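PDB 4UWM: 3,6-diketocamphane 1,6-monooxygenase from Pseudomonas putida, which catalyses the FMNH2- and O2-dependent Baeyer-Villiger oxidation of a diketocamphane to a lactone, a step in the breakdown of (-)-camphor. Local coordinates for residues R232-E235 and V236-A240; D310-F313 and L314-V318. All blocks are in the same frame, centred on the assembly; numbering follows the deposited sequence.

Overall arrangement
Both contacts are local, between side chains a helical turn apart, and lie on separate helices, the centres of the two contacts about 28 Å apart. Interaction 1 sits within helix 227-244, the crossover helix between two strands of the barrel, where His233 comes within about 5 Å of the bound FMN. Interaction 2 spans the whole of the short helix 311-317, farther from the flavin and resting on other helices. Each is partly buried. In 232-240 aromatic packing lies beside an arginine and a glutamate that pair in the modelled conformer, the arginine also reaching the FMN-binding loop; in 310-318 an apolar side faces other helices, while two acids converge and are answered by a lysine.

Interaction 1 (R232-E235 and V236-A240); sequences RHWE and VYSEA
The indole of Trp234 overlaps the ring of Tyr237, with CZ3 of Trp234 3.6 Å from CD2 of Tyr237. That CD2 lies over one face of the indole near its rim. The planes are inclined at 35°, so the two rings meet obliquely. Over the same indole face, CB of Ser238 approaches NE1 of Trp234 at 4.0 Å. In the conformer described, the hydroxyl of Ser238, turned back between its own N and carbonyl carbon (chi1 48°), donates to O of Trp234 at 2.6 Å. Ser238 N reaches this oxygen at 2.9 Å from the opposite face of the carbonyl plane, and in that conformer one acceptor therefore takes two bonds. These residues belong to helix 227-244, the crossover of a beta-alpha-beta unit between strands 219-223 and 254-261 of the TIM-type barrel of the luciferase family. Trp234 and Tyr237 both rest on Pro220 of strand 219-223, and Arg250 makes a cation-pi contact with the indole. Cutting Trp234 back to an alanine is likely to leave the Tyr237 ring without its aromatic neighbour and Arg250 without its cation-pi partner. On another side of the helix, CG2 of Val236 sits over one face of the Arg232 guanidinium, 3.7 Å from CZ. With the Arg232 chain bent at chi2 (60°), its NH1 makes a salt bridge with OE1 of Glu235 in the guanidinium plane in the conformer described; the 2.5 Å separation is short and its exact value doubtful. NE of Arg232 bonds to OD1 of Asn206 in the FMN-binding loop, while His233 spans Ser204 O and Ser222 OG through its two ring nitrogens.

Interaction 2 (D310-F313 and L314-V318); sequences DLEF and LVDNV
Phe313 and Asn317 hold the closing turn of helix 311-317 through one carbonyl: O of Phe313 accepts the backbone N of Asn317 and also its side-chain amide, with ND2 of Asn317 2.8 Å from O of Phe313. The hydrogen bond from ND2 arrives in the plane of the Phe313 carbonyl, on a lone pair of O. With CG of Asn317 anti to its carbonyl carbon (chi1 -52°), ND2 also comes 3.1 Å from CD1 of Phe313, the amide and ring planes 30° apart. At the other end Asp310 is the N-cap, its OD1 taking the N-H of Phe313 at 3.0 Å.

The packed side of the helix is apolar. CD1 of Leu311 meets CG2 of Val315 at 3.9 Å, while the Phe313 ring has looser neighbours: its CD2 is 4.1 Å from CD2 of Leu314, and CE2 of Phe313 is 4.1 Å from CG2 of Val318. The more exposed side is acidic: OD2 of Asp316 lies 3.1 Å from CG of Glu312, and the two carboxylates approach to 4.0 Å between OE2 of Glu312 and OD2 of Asp316. Lys269 NZ forms salt bridges with both acids, which probably offsets their repulsion.

Lys269 belongs to helix 265-274, whose Val272 and Met273 also pack on Val315. Leu311 and Leu314 both press on Ile286 of helix 276-291, and Phe313, Leu314 and Val318 meet Tyr298 of helix 296-302, placing helix 311-317 against three helices just before barrel strand 320-322.

Interaction 1 (R232-E235 and V236-A240)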
loop_
_atom_site.group_PDB
_atom_site.type_symbol
_atom_site.label_atom_id
_atom_site.label_comp_id
_atom_site.label_asym_id
_atom_site.label_seq_id
_atom_site.Cartn_x
_atom_site.Cartn_y
_atom_site.Cartn_z
ATOM N N ARG A 232 -16.311 -25.067 20.382
ATOM C CA ARG A 232 -14.955 -25.189 20.945
ATOM C C ARG A 232 -14.155 -23.877 20.847
ATOM O O ARG A 232 -13.430 -23.504 21.773
ATOM C CB ARG A 232 -14.190 -26.343 20.285
ATOM C CG ARG A 232 -12.874 -26.715 20.966
ATOM C CD ARG A 232 -13.066 -27.147 22.414
ATOM N NE ARG A 232 -11.797 -27.205 23.125
ATOM C CZ ARG A 232 -11.648 -26.992 24.427
ATOM N NH1 ARG A 232 -12.695 -26.701 25.194
ATOM N NH2 ARG A 232 -10.443 -27.053 24.959
ATOM N N HIS A 233 -14.290 -23.181 19.720
ATOM C CA HIS A 233 -13.638 -21.881 19.527
ATOM C C HIS A 233 -14.041 -20.907 20.621
ATOM O O HIS A 233 -13.173 -20.294 21.251
ATOM C CB HIS A 233 -13.954 -21.304 18.134
ATOM C CG HIS A 233 -13.046 -21.805 17.055
ATOM N ND1 HIS A 233 -12.872 -21.141 15.861
ATOM C CD2 HIS A 233 -12.245 -22.899 17.000
ATOM C CE1 HIS A 233 -12.014 -21.812 15.112
ATOM N NE2 HIS A 233 -11.616 -22.880 15.782
ATOM N N TRP A 234 -15.346 -20.776 20.858
ATOM C CA TRP A 234 -15.814 -19.858 21.892
ATOM C C TRP A 234 -15.424 -20.301 23.317
ATOM O O TRP A 234 -15.084 -19.452 24.138
ATOM C CB TRP A 234 -17.306 -19.532 21.771
ATOM C CG TRP A 234 -17.643 -18.395 22.664
ATOM C CD1 TRP A 234 -18.251 -18.467 23.876
ATOM C CD2 TRP A 234 -17.314 -17.018 22.458
ATOM N NE1 TRP A 234 -18.357 -17.218 24.427
ATOM C CE2 TRP A 234 -17.786 -16.307 23.581
ATOM C CE3 TRP A 234 -16.679 -16.310 21.427
ATOM C CZ2 TRP A 234 -17.643 -14.921 23.709
ATOM C CZ3 TRP A 234 -16.544 -14.936 21.550
ATOM C CH2 TRP A 234 -17.017 -14.255 22.687
ATOM N N GLU A 235 -15.463 -21.612 23.584
ATOM C CA GLU A 235 -14.962 -22.173 24.845
ATOM C C GLU A 235 -13.527 -21.716 25.112
ATOM O O GLU A 235 -13.246 -21.128 26.156
ATOM C CB GLU A 235 -14.985 -23.708 24.822
ATOM C CG GLU A 235 -16.349 -24.351 25.006
ATOM C CD GLU A 235 -16.291 -25.868 24.967
ATOM O OE1 GLU A 235 -15.184 -26.433 24.879
ATOM O OE2 GLU A 235 -17.358 -26.502 25.023
ATOM N N VAL A 236 -12.629 -21.989 24.155
ATOM C CA VAL A 236 -11.207 -21.689 24.298
ATOM C C VAL A 236 -10.975 -20.191 24.483
ATOM O O VAL A 236 -10.216 -19.784 25.362
ATOM C CB VAL A 236 -10.375 -22.264 23.127
ATOM C CG1 VAL A 236 -8.951 -21.721 23.156
ATOM C CG2 VAL A 236 -10.359 -23.790 23.186
ATOM N N TYR A 237 -11.659 -19.381 23.674
ATOM C CA TYR A 237 -11.535 -17.921 23.735
ATOM C C TYR A 237 -11.981 -17.348 25.069
ATOM O O TYR A 237 -11.263 -16.533 25.654
ATOM C CB TYR A 237 -12.364 -17.251 22.627
ATOM C CG TYR A 237 -12.328 -15.731 22.636
ATOM C CD1 TYR A 237 -11.258 -15.026 22.053
ATOM C CD2 TYR A 237 -13.368 -14.994 23.192
ATOM C CE1 TYR A 237 -11.235 -13.634 22.053
ATOM C CE2 TYR A 237 -13.349 -13.609 23.190
ATOM C CZ TYR A 237 -12.281 -12.929 22.615
ATOM O OH TYR A 237 -12.266 -11.540 22.611
ATOM N N SER A 238 -13.191 -17.726 25.501
ATOM C CA SER A 238 -13.773 -17.177 26.728
ATOM C C SER A 238 -12.972 -17.576 27.962
ATOM O O SER A 238 -12.776 -16.759 28.854
ATOM C CB SER A 238 -15.241 -17.581 26.874
ATOM O OG SER A 238 -15.403 -18.970 26.645
ATOM N N GLU A 239 -12.505 -18.829 27.993
ATOM C CA GLU A 239 -11.717 -19.315 29.120
ATOM C C GLU A 239 -10.404 -18.532 29.245
ATOM O O GLU A 239 -10.027 -18.122 30.351
ATOM C CB GLU A 239 -11.489 -20.829 29.008
ATOM C CG GLU A 239 -12.727 -21.652 29.359
ATOM C CD GLU A 239 -12.684 -23.084 28.838
ATOM O OE1 GLU A 239 -11.578 -23.601 28.576
ATOM O OE2 GLU A 239 -13.766 -23.696 28.690
ATOM N N ALA A 240 -9.733 -18.299 28.115
ATOM C CA ALA A 240 -8.521 -17.473 28.086
ATOM C C ALA A 240 -8.827 -16.040 28.489
ATOM O O ALA A 240 -8.109 -15.459 29.296
ATOM C CB ALA A 240 -7.857 -17.521 26.717
#

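Interaction 2 (D310-F313 and L314-V318)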
loop_
_atom_site.group_PDB
_atom_site.type_symbol
_atom_site.label_atom_id
_atom_site.label_comp_id
_atom_site.label_asym_id
_atom_site.label_seq_id
_atom_site.Cartn_x
_atom_site.Cartn_y
_atom_site.Cartn_z
ATOM N N ASP A 310 -20.276 -33.651 -1.044
ATOM C CA ASP A 310 -20.061 -33.025 -2.342
ATOM C C ASP A 310 -20.759 -31.665 -2.367
ATOM O O ASP A 310 -21.282 -31.211 -1.348
ATOM C CB ASP A 310 -20.554 -33.936 -3.479
ATOM C CG ASP A 310 -22.041 -34.271 -3.377
ATOM O OD1 ASP A 310 -22.814 -33.548 -2.705
ATOM O OD2 ASP A 310 -22.445 -35.273 -3.993
ATOM N N LEU A 311 -20.775 -31.027 -3.531
ATOM C CA LEU A 311 -21.296 -29.670 -3.653
ATOM C C LEU A 311 -22.730 -29.545 -3.147
ATOM O O LEU A 311 -23.020 -28.691 -2.309
ATOM C CB LEU A 311 -21.181 -29.179 -5.103
ATOM C CG LEU A 311 -21.693 -27.784 -5.460
ATOM C CD1 LEU A 311 -21.129 -26.708 -4.535
ATOM C CD2 LEU A 311 -21.354 -27.483 -6.914
ATOM N N GLU A 312 -23.617 -30.410 -3.640
ATOM C CA GLU A 312 -25.022 -30.353 -3.262
ATOM C C GLU A 312 -25.232 -30.584 -1.771
ATOM O O GLU A 312 -26.088 -29.944 -1.158
ATOM C CB GLU A 312 -25.860 -31.344 -4.089
ATOM C CG GLU A 312 -27.355 -31.255 -3.814
ATOM C CD GLU A 312 -28.209 -31.907 -4.887
ATOM O OE1 GLU A 312 -27.791 -32.942 -5.453
ATOM O OE2 GLU A 312 -29.306 -31.374 -5.161
ATOM N N PHE A 313 -24.444 -31.480 -1.182
ATOM C CA PHE A 313 -24.485 -31.651 0.261
ATOM C C PHE A 313 -24.205 -30.324 0.984
ATOM O O PHE A 313 -24.932 -29.940 1.909
ATOM C CB PHE A 313 -23.505 -32.725 0.733
ATOM C CG PHE A 313 -23.227 -32.662 2.209
ATOM C CD1 PHE A 313 -24.190 -33.070 3.130
ATOM C CD2 PHE A 313 -22.021 -32.151 2.686
ATOM C CE1 PHE A 313 -23.951 -32.986 4.496
ATOM C CE2 PHE A 313 -21.777 -32.067 4.050
ATOM C CZ PHE A 313 -22.743 -32.485 4.957
ATOM N N LEU A 314 -23.144 -29.640 0.556
ATOM C CA LEU A 314 -22.751 -28.351 1.137
ATOM C C LEU A 314 -23.850 -27.313 0.944
ATOM O O LEU A 314 -24.245 -26.639 1.889
ATOM C CB LEU A 314 -21.413 -27.865 0.537
ATOM C CG LEU A 314 -20.147 -28.671 0.849
ATOM C CD1 LEU A 314 -18.941 -28.115 0.106
ATOM C CD2 LEU A 314 -19.861 -28.722 2.346
ATOM N N VAL A 315 -24.373 -27.217 -0.272
ATOM C CA VAL A 315 -25.451 -26.268 -0.562
ATOM C C VAL A 315 -26.701 -26.516 0.284
ATOM O O VAL A 315 -27.331 -25.567 0.760
ATOM C CB VAL A 315 -25.789 -26.253 -2.068
ATOM C CG1 VAL A 315 -26.859 -25.225 -2.374
ATOM C CG2 VAL A 315 -24.543 -25.946 -2.879
ATOM N N ASP A 316 -27.035 -27.789 0.497
ATOM C CA ASP A 316 -28.251 -28.170 1.230
ATOM C C ASP A 316 -28.152 -28.102 2.761
ATOM O O ASP A 316 -29.139 -27.807 3.438
ATOM C CB ASP A 316 -28.695 -29.579 0.814
ATOM C CG ASP A 316 -29.243 -29.632 -0.600
ATOM O OD1 ASP A 316 -29.854 -28.647 -1.054
ATOM O OD2 ASP A 316 -29.068 -30.672 -1.266
ATOM N N ASN A 317 -26.972 -28.382 3.303
ATOM C CA ASN A 317 -26.827 -28.602 4.746
ATOM C C ASN A 317 -25.840 -27.681 5.469
ATOM O O ASN A 317 -25.891 -27.563 6.692
ATOM C CB ASN A 317 -26.420 -30.055 4.997
ATOM C CG ASN A 317 -27.337 -31.043 4.300
ATOM O OD1 ASN A 317 -28.414 -31.358 4.795
ATOM N ND2 ASN A 317 -26.915 -31.529 3.138
ATOM N N VAL A 318 -24.935 -27.055 4.716
ATOM C CA VAL A 318 -23.856 -26.238 5.304
ATOM C C VAL A 318 -24.009 -24.751 4.962
ATOM O O VAL A 318 -24.168 -23.917 5.863
ATOM C CB VAL A 318 -22.463 -26.740 4.876
ATOM C CG1 VAL A 318 -21.373 -25.858 5.467
ATOM C CG2 VAL A 318 -22.268 -28.188 5.303
#